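Local coordinates for protein (R)-2-hydroxyglutaryl-CoA dehydratase activating ATPase (Acidaminococcus fermentans, PDB 1HUX) that hydrolyses ATP slowly to drive electron transfer from a dimer-shared [4Fe-4S] cluster that activates (R)-2-hydroxyglutaryl-CoA dehydratase in glutamate fermentation, at residues 97-102 with 210-215; 118-123 with 204-209; 92-97 with 237-242. One frame throughout, in Å; residues are numbered along the deposited sequence.

Contact 1 is the buried one: two parallel strands held by backbone hydrogen bonds, with aliphatic side chains packed on both faces of the sheet. Contacts 2 and 3 lie at the surface and meet through side chains, a glutamine amide plane and a valine methyl in contact 2, an indole with a CH-pi contact in contact 3. All three are built on or around one five-stranded sheet. In contact 2 the edge strand 117-124 meets the loop that leads into strand 212-215; contact 3 brings the end of helix 82-93 against the chain leaving the other edge strand, 236-237. Contacts 1 and 3 share Val-97, while Val-209 N of contact 2 hydrogen-bonds Thr-99 OG1 of contact 1.

Contact 1: 97-102 with 210-215; sequences VHTVID and KDVVMT
Ile-101 is joined through its backbone to both Val-213 and Thr-215, as one residue of a parallel sheet reaches two on its neighbour. Strands 99-102 and 212-215 are neighbouring parallel strands of a five-stranded mixed sheet with order 3-2-1-4-5, strand 99-104 being the middle one; this is the arrangement repeated in the two halves of the actin fold, and the segment axes diverge by 23°. Ile-101 N donates to Val-213 O at 2.8 Å, a nearly straight bond (164° at the hydrogen), and Thr-215 N donates to Ile-101 O at 2.6 Å. Val-213 N adds a bond to Thr-99 O at 3.0 Å, whereas toward the start of the strands His-98 N reaches Asp-211 O only weakly.

Val-213 serves two partners on one face of the sheet. Its chi1 of -62° sets CG1 anti to the carbonyl carbon, on the side of Val-97, and CG2 toward Val-100: CG1 meets Val-97 CG1 at 3.5 Å, the two side chains crossing at about a right angle, and CG2 meets Val-100 CG2 at 3.6 Å. Helix 82-93 covers this face. On the other face the extended chain of Ile-101 carries CD1 to 3.7 Å from Val-212 CG1, and Leu-232 of helix 222-232 packs over the isoleucine. The same helix meets Met-214.

Toward the nucleotide, Asp-102 and Thr-215 share the face of Val-213, both touching His-86. The side chain of Asp-102 comes within about 5 Å of the bound ADP, and its OD1 forms a salt bridge with Lys-109. Beside it, Thr-215 has its methyl CG2 against the Asp-102 carboxylate, while OG1 hydrogen-bonds Asn-245 and lies 4.1 Å from Val-100 CG1.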
loop_
_atom_site.group_PDB
_atom_site.type_symbol
_atom_site.label_atom_id
_atom_site.label_comp_id
_atom_site.label_asym_id
_atom_site.label_seq_id
_atom_site.Cartn_x
_atom_site.Cartn_y
_atom_site.Cartn_z
ATOM N N VAL A 97 -0.468 2.718 -32.573
ATOM C CA VAL A 97 -0.775 2.612 -31.157
ATOM C C VAL A 97 -2.233 2.948 -30.967
ATOM O O VAL A 97 -2.811 3.703 -31.745
ATOM C CB VAL A 97 0.040 3.608 -30.293
ATOM C CG1 VAL A 97 1.485 3.226 -30.305
ATOM C CG2 VAL A 97 -0.144 5.036 -30.803
ATOM N N HIS A 98 -2.821 2.381 -29.925
ATOM C CA HIS A 98 -4.215 2.646 -29.589
ATOM C C HIS A 98 -4.321 2.524 -28.088
ATOM O O HIS A 98 -5.236 3.058 -27.460
ATOM C CB HIS A 98 -5.127 1.648 -30.287
ATOM C CG HIS A 98 -5.369 1.969 -31.733
ATOM N ND1 HIS A 98 -6.052 3.099 -32.143
ATOM C CD2 HIS A 98 -5.021 1.308 -32.864
ATOM C CE1 HIS A 98 -6.117 3.113 -33.462
ATOM N NE2 HIS A 98 -5.500 2.037 -33.926
ATOM N N THR A 99 -3.335 1.833 -27.527
ATOM C CA THR A 99 -3.263 1.620 -26.091
ATOM C C THR A 99 -1.824 1.794 -25.622
ATOM O O THR A 99 -0.893 1.151 -26.134
ATOM C CB THR A 99 -3.780 0.193 -25.696
ATOM O OG1 THR A 99 -5.184 0.085 -25.990
ATOM C CG2 THR A 99 -3.571 -0.053 -24.209
ATOM N N VAL A 100 -1.656 2.675 -24.639
ATOM C CA VAL A 100 -0.341 2.973 -24.083
ATOM C C VAL A 100 -0.283 2.691 -22.590
ATOM O O VAL A 100 -1.021 3.282 -21.796
ATOM C CB VAL A 100 0.056 4.478 -24.300
ATOM C CG1 VAL A 100 1.381 4.755 -23.632
ATOM C CG2 VAL A 100 0.173 4.812 -25.792
ATOM N N ILE A 101 0.599 1.782 -22.209
ATOM C CA ILE A 101 0.775 1.465 -20.802
ATOM C C ILE A 101 2.020 2.203 -20.314
ATOM O O ILE A 101 3.126 1.881 -20.745
ATOM C CB ILE A 101 0.984 -0.037 -20.595
ATOM C CG1 ILE A 101 -0.234 -0.790 -21.113
ATOM C CG2 ILE A 101 1.191 -0.332 -19.120
ATOM C CD1 ILE A 101 -0.099 -2.287 -21.018
ATOM N N ASP A 102 1.839 3.185 -19.431
ATOM C CA ASP A 102 2.963 3.968 -18.913
ATOM C C ASP A 102 3.211 3.780 -17.430
ATOM O O ASP A 102 2.450 4.287 -16.593
ATOM C CB ASP A 102 2.748 5.466 -19.180
ATOM C CG ASP A 102 3.780 6.348 -18.476
ATOM O OD1 ASP A 102 3.374 7.207 -17.659
ATOM O OD2 ASP A 102 4.994 6.172 -18.744
ATOM N N LYS A 210 -5.598 -2.939 -30.049
ATOM C CA LYS A 210 -4.530 -3.323 -30.908
ATOM C C LYS A 210 -3.355 -2.390 -30.855
ATOM O O LYS A 210 -3.497 -1.190 -30.767
ATOM C CB LYS A 210 -5.071 -3.398 -32.314
ATOM C CG LYS A 210 -4.811 -4.759 -32.857
ATOM C CD LYS A 210 -5.592 -5.119 -34.112
ATOM C CE LYS A 210 -5.130 -6.538 -34.420
ATOM N NZ LYS A 210 -5.790 -7.113 -35.638
ATOM N N ASP A 211 -2.175 -2.996 -30.923
ATOM C CA ASP A 211 -0.899 -2.288 -30.869
ATOM C C ASP A 211 -0.716 -1.557 -29.557
ATOM O O ASP A 211 -0.843 -0.342 -29.434
ATOM C CB ASP A 211 -0.754 -1.379 -32.080
ATOM C CG ASP A 211 0.129 -1.984 -33.136
ATOM O OD1 ASP A 211 1.322 -2.175 -32.819
ATOM O OD2 ASP A 211 -0.350 -2.322 -34.236
ATOM N N VAL A 212 -0.454 -2.370 -28.529
ATOM C CA VAL A 212 -0.220 -1.926 -27.183
ATOM C C VAL A 212 1.259 -1.603 -27.047
ATOM O O VAL A 212 2.103 -2.366 -27.508
ATOM C CB VAL A 212 -0.584 -3.042 -26.164
ATOM C CG1 VAL A 212 -0.471 -2.479 -24.719
ATOM C CG2 VAL A 212 -1.968 -3.539 -26.404
ATOM N N VAL A 213 1.575 -0.474 -26.434
ATOM C CA VAL A 213 2.984 -0.116 -26.230
ATOM C C VAL A 213 3.228 0.257 -24.778
ATOM O O VAL A 213 2.375 0.879 -24.125
ATOM C CB VAL A 213 3.414 1.075 -27.099
ATOM C CG1 VAL A 213 3.271 0.706 -28.557
ATOM C CG2 VAL A 213 2.560 2.274 -26.764
ATOM N N MET A 214 4.380 -0.157 -24.264
ATOM C CA MET A 214 4.726 0.148 -22.891
ATOM C C MET A 214 5.710 1.322 -22.882
ATOM O O MET A 214 6.691 1.366 -23.637
ATOM C CB MET A 214 5.316 -1.088 -22.219
ATOM C CG MET A 214 5.679 -0.860 -20.783
ATOM S SD MET A 214 6.270 -2.351 -20.031
ATOM C CE MET A 214 5.611 -2.104 -18.324
ATOM N N THR A 215 5.403 2.278 -22.018
ATOM C CA THR A 215 6.161 3.505 -21.862
ATOM C C THR A 215 6.550 3.763 -20.416
ATOM O O THR A 215 5.912 3.261 -19.489
ATOM C CB THR A 215 5.323 4.664 -22.384
ATOM O OG1 THR A 215 5.462 4.709 -23.801
ATOM C CG2 THR A 215 5.739 5.963 -21.777
#

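Contact 2: 118-123 with 204-209; sequences MTNFQM and NRVGIV
Val-206 and Arg-205 press on Gln-122 from neighbouring positions of one loop. Val-206 CG2 approaches the base of the glutamine side chain, 3.4 Å from Gln-122 CB, while Arg-205 CB lies above the plane of the terminal amide, 3.3 Å from Gln-122 CD. That methylene is almost equally far from OE1 and NE2 of Gln-122, so the amide is met as a flat surface and not through either of its polar atoms; the guanidinium end of Arg-205 leads away. The glutamine chain bends at chi2 (82°), and the amide is turned with NE2 on the side of Val-206, 3.6 Å from Val-206 CG2. Asn-120, two residues earlier on the same side of the strand, adds a looser touch, its ND2 standing 4.0 Å from that same methyl.

The strand, 117-124, is one of the two edge strands of this actin-fold sheet within the chain, and the loop connects helix 184-204 with strand 212-215. An alanine in place of Gln-122 would remove the amide that Arg-205 CB rests on and is likely to open a gap there, while Val-206 CG2 would keep its contact with CB but lose NE2.

Gln-122 is steadied by backbone pairing with Val-110 of strand 107-114, and its side chain also touches Leu-202 of helix 184-204. Phe-121 turns to the other side of the strand, toward Leu-83 of helix 82-93. On the loop, Gly-207 departs from helical geometry with a positive phi (100°), a conformation in which a side chain would jam against the preceding carbonyl oxygen. Further on, Val-209 N hydrogen-bonds Thr-99 OG1, tying the loop to the central strand.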
loop_
_atom_site.group_PDB
_atom_site.type_symbol
_atom_site.label_atom_id
_atom_site.label_comp_id
_atom_site.label_asym_id
_atom_site.label_seq_id
_atom_site.Cartn_x
_atom_site.Cartn_y
_atom_site.Cartn_z
ATOM N N MET A 118 -5.389 11.352 -26.719
ATOM C CA MET A 118 -5.843 10.532 -25.618
ATOM C C MET A 118 -7.357 10.486 -25.600
ATOM O O MET A 118 -8.022 11.453 -25.232
ATOM C CB MET A 118 -5.301 11.084 -24.305
ATOM C CG MET A 118 -5.712 10.292 -23.093
ATOM S SD MET A 118 -6.966 11.166 -22.137
ATOM C CE MET A 118 -8.442 10.375 -22.617
ATOM N N THR A 119 -7.888 9.340 -26.016
ATOM C CA THR A 119 -9.324 9.097 -26.080
ATOM C C THR A 119 -9.881 8.878 -24.689
ATOM O O THR A 119 -10.766 9.597 -24.242
ATOM C CB THR A 119 -9.595 7.849 -26.916
ATOM O OG1 THR A 119 -9.382 8.144 -28.305
ATOM C CG2 THR A 119 -11.009 7.339 -26.672
ATOM N N ASN A 120 -9.342 7.873 -24.009
ATOM C CA ASN A 120 -9.761 7.535 -22.656
ATOM C C ASN A 120 -8.534 7.040 -21.911
ATOM O O ASN A 120 -7.515 6.710 -22.534
ATOM C CB ASN A 120 -10.838 6.440 -22.683
ATOM C CG ASN A 120 -11.352 6.094 -21.290
ATOM O OD1 ASN A 120 -11.583 6.987 -20.468
ATOM N ND2 ASN A 120 -11.541 4.795 -21.018
ATOM N N PHE A 121 -8.633 6.980 -20.584
ATOM C CA PHE A 121 -7.510 6.523 -19.771
ATOM C C PHE A 121 -7.903 6.179 -18.338
ATOM O O PHE A 121 -8.899 6.679 -17.799
ATOM C CB PHE A 121 -6.450 7.621 -19.700
ATOM C CG PHE A 121 -6.772 8.684 -18.688
ATOM C CD1 PHE A 121 -6.324 8.569 -17.373
ATOM C CD2 PHE A 121 -7.591 9.751 -19.023
ATOM C CE1 PHE A 121 -6.700 9.508 -16.402
ATOM C CE2 PHE A 121 -7.973 10.691 -18.064
ATOM C CZ PHE A 121 -7.530 10.572 -16.751
ATOM N N GLN A 122 -7.063 5.362 -17.718
ATOM C CA GLN A 122 -7.239 4.945 -16.337
ATOM C C GLN A 122 -5.853 5.115 -15.718
ATOM O O GLN A 122 -4.845 4.743 -16.331
ATOM C CB GLN A 122 -7.651 3.472 -16.282
ATOM C CG GLN A 122 -8.503 3.106 -15.079
ATOM C CD GLN A 122 -9.973 3.450 -15.276
ATOM O OE1 GLN A 122 -10.746 3.469 -14.316
ATOM N NE2 GLN A 122 -10.370 3.707 -16.526
ATOM N N MET A 123 -5.780 5.685 -14.521
ATOM C CA MET A 123 -4.476 5.862 -13.899
ATOM C C MET A 123 -4.494 5.689 -12.387
ATOM O O MET A 123 -5.489 6.007 -11.728
ATOM C CB MET A 123 -3.919 7.251 -14.213
ATOM C CG MET A 123 -4.028 8.225 -13.040
ATOM S SD MET A 123 -3.039 9.710 -13.235
ATOM C CE MET A 123 -1.365 9.023 -13.114
ATOM N N ASN A 204 -7.941 -3.103 -17.872
ATOM C CA ASN A 204 -9.269 -3.542 -18.260
ATOM C C ASN A 204 -10.383 -2.506 -18.158
ATOM O O ASN A 204 -11.399 -2.627 -18.842
ATOM C CB ASN A 204 -9.633 -4.811 -17.491
ATOM C CG ASN A 204 -8.711 -5.974 -17.836
ATOM O OD1 ASN A 204 -8.262 -6.110 -18.981
ATOM N ND2 ASN A 204 -8.432 -6.823 -16.854
ATOM N N ARG A 205 -10.206 -1.487 -17.326
ATOM C CA ARG A 205 -11.235 -0.452 -17.214
ATOM C C ARG A 205 -11.206 0.417 -18.486
ATOM O O ARG A 205 -12.090 1.247 -18.714
ATOM C CB ARG A 205 -10.973 0.433 -15.996
ATOM C CG ARG A 205 -10.851 -0.311 -14.689
ATOM C CD ARG A 205 -12.153 -0.972 -14.300
ATOM N NE ARG A 205 -12.034 -1.654 -13.014
ATOM C CZ ARG A 205 -13.021 -2.322 -12.422
ATOM N NH1 ARG A 205 -14.215 -2.406 -13.002
ATOM N NH2 ARG A 205 -12.814 -2.910 -11.249
ATOM N N VAL A 206 -10.183 0.207 -19.315
ATOM C CA VAL A 206 -9.999 0.980 -20.544
ATOM C C VAL A 206 -10.110 0.104 -21.780
ATOM O O VAL A 206 -10.658 0.513 -22.807
ATOM C CB VAL A 206 -8.602 1.670 -20.549
ATOM C CG1 VAL A 206 -8.304 2.274 -21.932
ATOM C CG2 VAL A 206 -8.556 2.734 -19.449
ATOM N N GLY A 207 -9.558 -1.097 -21.684
ATOM C CA GLY A 207 -9.633 -2.011 -22.795
ATOM C C GLY A 207 -8.367 -2.036 -23.606
ATOM O O GLY A 207 -7.923 -1.005 -24.099
ATOM N N ILE A 208 -7.786 -3.221 -23.744
ATOM C CA ILE A 208 -6.573 -3.360 -24.518
ATOM C C ILE A 208 -6.852 -3.375 -25.993
ATOM O O ILE A 208 -7.341 -4.378 -26.533
ATOM C CB ILE A 208 -5.818 -4.649 -24.200
ATOM C CG1 ILE A 208 -5.165 -4.526 -22.832
ATOM C CG2 ILE A 208 -4.778 -4.935 -25.270
ATOM C CD1 ILE A 208 -5.990 -5.145 -21.728
ATOM N N VAL A 209 -6.542 -2.283 -26.666
ATOM C CA VAL A 209 -6.742 -2.265 -28.088
ATOM C C VAL A 209 -5.457 -2.687 -28.768
ATOM O O VAL A 209 -4.397 -2.762 -28.165
ATOM C CB VAL A 209 -7.122 -0.863 -28.600
ATOM C CG1 VAL A 209 -7.277 -0.895 -30.137
ATOM C CG2 VAL A 209 -8.415 -0.440 -27.937
#

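Contact 3: 92-97 with 237-242; sequences FIWPNV and KTSPLA
The indole of Trp-94 lies against the chain of Lys-237, Thr-238 and Ser-239. Over one face sits Lys-237 CB, 3.7 Å above the ring plane and displaced toward the rim, an off-centre CH-pi contact with the five-membered ring. The opposite face is covered over its centre by CG2 of the preceding Ile-93, so the indole is sandwiched between two aliphatic groups. At its edge, CZ2 comes 3.5 Å from Ser-239 N.

Trp-94 places CG opposite its carbonyl carbon (chi1 -57°), and chi2 of -77° turns the indole plane between Ile-93 and Lys-237. Lys-237 runs extended beyond CG and slides past the indole in the opposite direction; CD passes 4.0 Å from Trp-94 CD1, and the ammonium group goes on to a salt bridge with Asp-211. Ser-239 has OG lodged between its own backbone N and carbonyl carbon (chi1 89°), where it takes a weak hydrogen bond from Leu-241 N and lies 4.0 Å from Ile-93 CG2. Ile-93 CD1, finally, lies 4.5 Å from Leu-241 CB.

Trp-94, the first residue past helix 82-93, starts a type I turn that leads to strand 99-104, while the partner loop follows strand 236-237. A helix end is thus packed on a strand-to-helix connection that leads on to the nucleotide ligand Gln-243 and helix 245-257 in an actin-fold ATPase.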
loop_
_atom_site.group_PDB
_atom_site.type_symbol
_atom_site.label_atom_id
_atom_site.label_comp_id
_atom_site.label_asym_id
_atom_site.label_seq_id
_atom_site.Cartn_x
_atom_site.Cartn_y
_atom_site.Cartn_z
ATOM N N PHE A 92 4.265 8.935 -32.501
ATOM C CA PHE A 92 5.451 9.254 -33.283
ATOM C C PHE A 92 6.325 8.009 -33.423
ATOM O O PHE A 92 6.954 7.796 -34.455
ATOM C CB PHE A 92 6.245 10.374 -32.595
ATOM C CG PHE A 92 7.487 10.791 -33.343
ATOM C CD1 PHE A 92 7.441 11.813 -34.294
ATOM C CD2 PHE A 92 8.697 10.128 -33.132
ATOM C CE1 PHE A 92 8.583 12.165 -35.031
ATOM C CE2 PHE A 92 9.843 10.467 -33.860
ATOM C CZ PHE A 92 9.785 11.489 -34.814
ATOM N N ILE A 93 6.353 7.184 -32.382
ATOM C CA ILE A 93 7.175 5.976 -32.407
ATOM C C ILE A 93 6.442 4.789 -33.051
ATOM O O ILE A 93 7.019 4.023 -33.838
ATOM C CB ILE A 93 7.596 5.558 -30.973
ATOM C CG1 ILE A 93 8.074 6.767 -30.179
ATOM C CG2 ILE A 93 8.697 4.527 -31.036
ATOM C CD1 ILE A 93 8.324 6.438 -28.725
ATOM N N TRP A 94 5.172 4.629 -32.692
ATOM C CA TRP A 94 4.364 3.539 -33.227
ATOM C C TRP A 94 3.079 4.132 -33.771
ATOM O O TRP A 94 2.181 4.501 -33.009
ATOM C CB TRP A 94 4.034 2.541 -32.120
ATOM C CG TRP A 94 5.225 1.950 -31.420
ATOM C CD1 TRP A 94 6.057 0.967 -31.895
ATOM C CD2 TRP A 94 5.697 2.281 -30.108
ATOM N NE1 TRP A 94 7.016 0.663 -30.950
ATOM C CE2 TRP A 94 6.819 1.453 -29.845
ATOM C CE3 TRP A 94 5.282 3.194 -29.127
ATOM C CZ2 TRP A 94 7.531 1.509 -28.642
ATOM C CZ3 TRP A 94 5.992 3.253 -27.924
ATOM C CH2 TRP A 94 7.105 2.411 -27.696
ATOM N N PRO A 95 2.981 4.234 -35.102
ATOM C CA PRO A 95 1.808 4.788 -35.794
ATOM C C PRO A 95 0.473 4.135 -35.434
ATOM O O PRO A 95 -0.547 4.812 -35.332
ATOM C CB PRO A 95 2.155 4.598 -37.264
ATOM C CG PRO A 95 3.674 4.639 -37.265
ATOM C CD PRO A 95 4.024 3.826 -36.062
ATOM N N ASN A 96 0.488 2.828 -35.214
ATOM C CA ASN A 96 -0.739 2.101 -34.905
ATOM C C ASN A 96 -1.090 1.928 -33.437
ATOM O O ASN A 96 -1.921 1.086 -33.086
ATOM C CB ASN A 96 -0.689 0.738 -35.577
ATOM C CG ASN A 96 -0.451 0.849 -37.065
ATOM O OD1 ASN A 96 -1.085 1.669 -37.734
ATOM N ND2 ASN A 96 0.457 0.030 -37.596
ATOM N N VAL A 97 -0.468 2.718 -32.573
ATOM C CA VAL A 97 -0.775 2.612 -31.157
ATOM C C VAL A 97 -2.233 2.948 -30.967
ATOM O O VAL A 97 -2.811 3.703 -31.745
ATOM C CB VAL A 97 0.040 3.608 -30.293
ATOM C CG1 VAL A 97 1.485 3.226 -30.305
ATOM C CG2 VAL A 97 -0.144 5.036 -30.803
ATOM N N LYS A 237 4.737 -3.664 -27.195
ATOM C CA LYS A 237 5.903 -3.068 -27.832
ATOM C C LYS A 237 6.580 -2.063 -26.920
ATOM O O LYS A 237 5.976 -1.543 -25.971
ATOM C CB LYS A 237 5.496 -2.377 -29.134
ATOM C CG LYS A 237 4.689 -3.260 -30.056
ATOM C CD LYS A 237 4.585 -2.672 -31.447
ATOM C CE LYS A 237 3.959 -3.675 -32.391
ATOM N NZ LYS A 237 4.129 -3.292 -33.816
ATOM N N THR A 238 7.848 -1.809 -27.215
ATOM C CA THR A 238 8.640 -0.852 -26.454
ATOM C C THR A 238 9.919 -0.587 -27.246
ATOM O O THR A 238 10.332 -1.412 -28.066
ATOM C CB THR A 238 8.976 -1.404 -25.042
ATOM O OG1 THR A 238 9.513 -0.356 -24.217
ATOM C CG2 THR A 238 9.966 -2.569 -25.149
ATOM N N SER A 239 10.520 0.580 -27.025
ATOM C CA SER A 239 11.761 0.946 -27.709
ATOM C C SER A 239 12.647 1.666 -26.705
ATOM O O SER A 239 12.196 2.030 -25.614
ATOM C CB SER A 239 11.488 1.875 -28.906
ATOM O OG SER A 239 11.502 3.243 -28.516
ATOM N N PRO A 240 13.922 1.881 -27.066
ATOM C CA PRO A 240 14.894 2.561 -26.201
ATOM C C PRO A 240 14.362 3.899 -25.671
ATOM O O PRO A 240 14.550 4.254 -24.494
ATOM C CB PRO A 240 16.089 2.739 -27.124
ATOM C CG PRO A 240 16.009 1.512 -28.014
ATOM C CD PRO A 240 14.542 1.467 -28.340
ATOM N N LEU A 241 13.682 4.623 -26.556
ATOM C CA LEU A 241 13.097 5.930 -26.242
ATOM C C LEU A 241 11.933 5.861 -25.269
ATOM O O LEU A 241 11.346 6.886 -24.916
ATOM C CB LEU A 241 12.618 6.594 -27.531
ATOM C CG LEU A 241 13.740 6.903 -28.519
ATOM C CD1 LEU A 241 13.145 7.389 -29.825
ATOM C CD2 LEU A 241 14.682 7.948 -27.903
ATOM N N ALA A 242 11.608 4.647 -24.840
ATOM C CA ALA A 242 10.497 4.416 -23.935
ATOM C C ALA A 242 10.341 5.466 -22.840
ATOM O O ALA A 242 9.277 6.071 -22.708
ATOM C CB ALA A 242 10.624 3.036 -23.319
#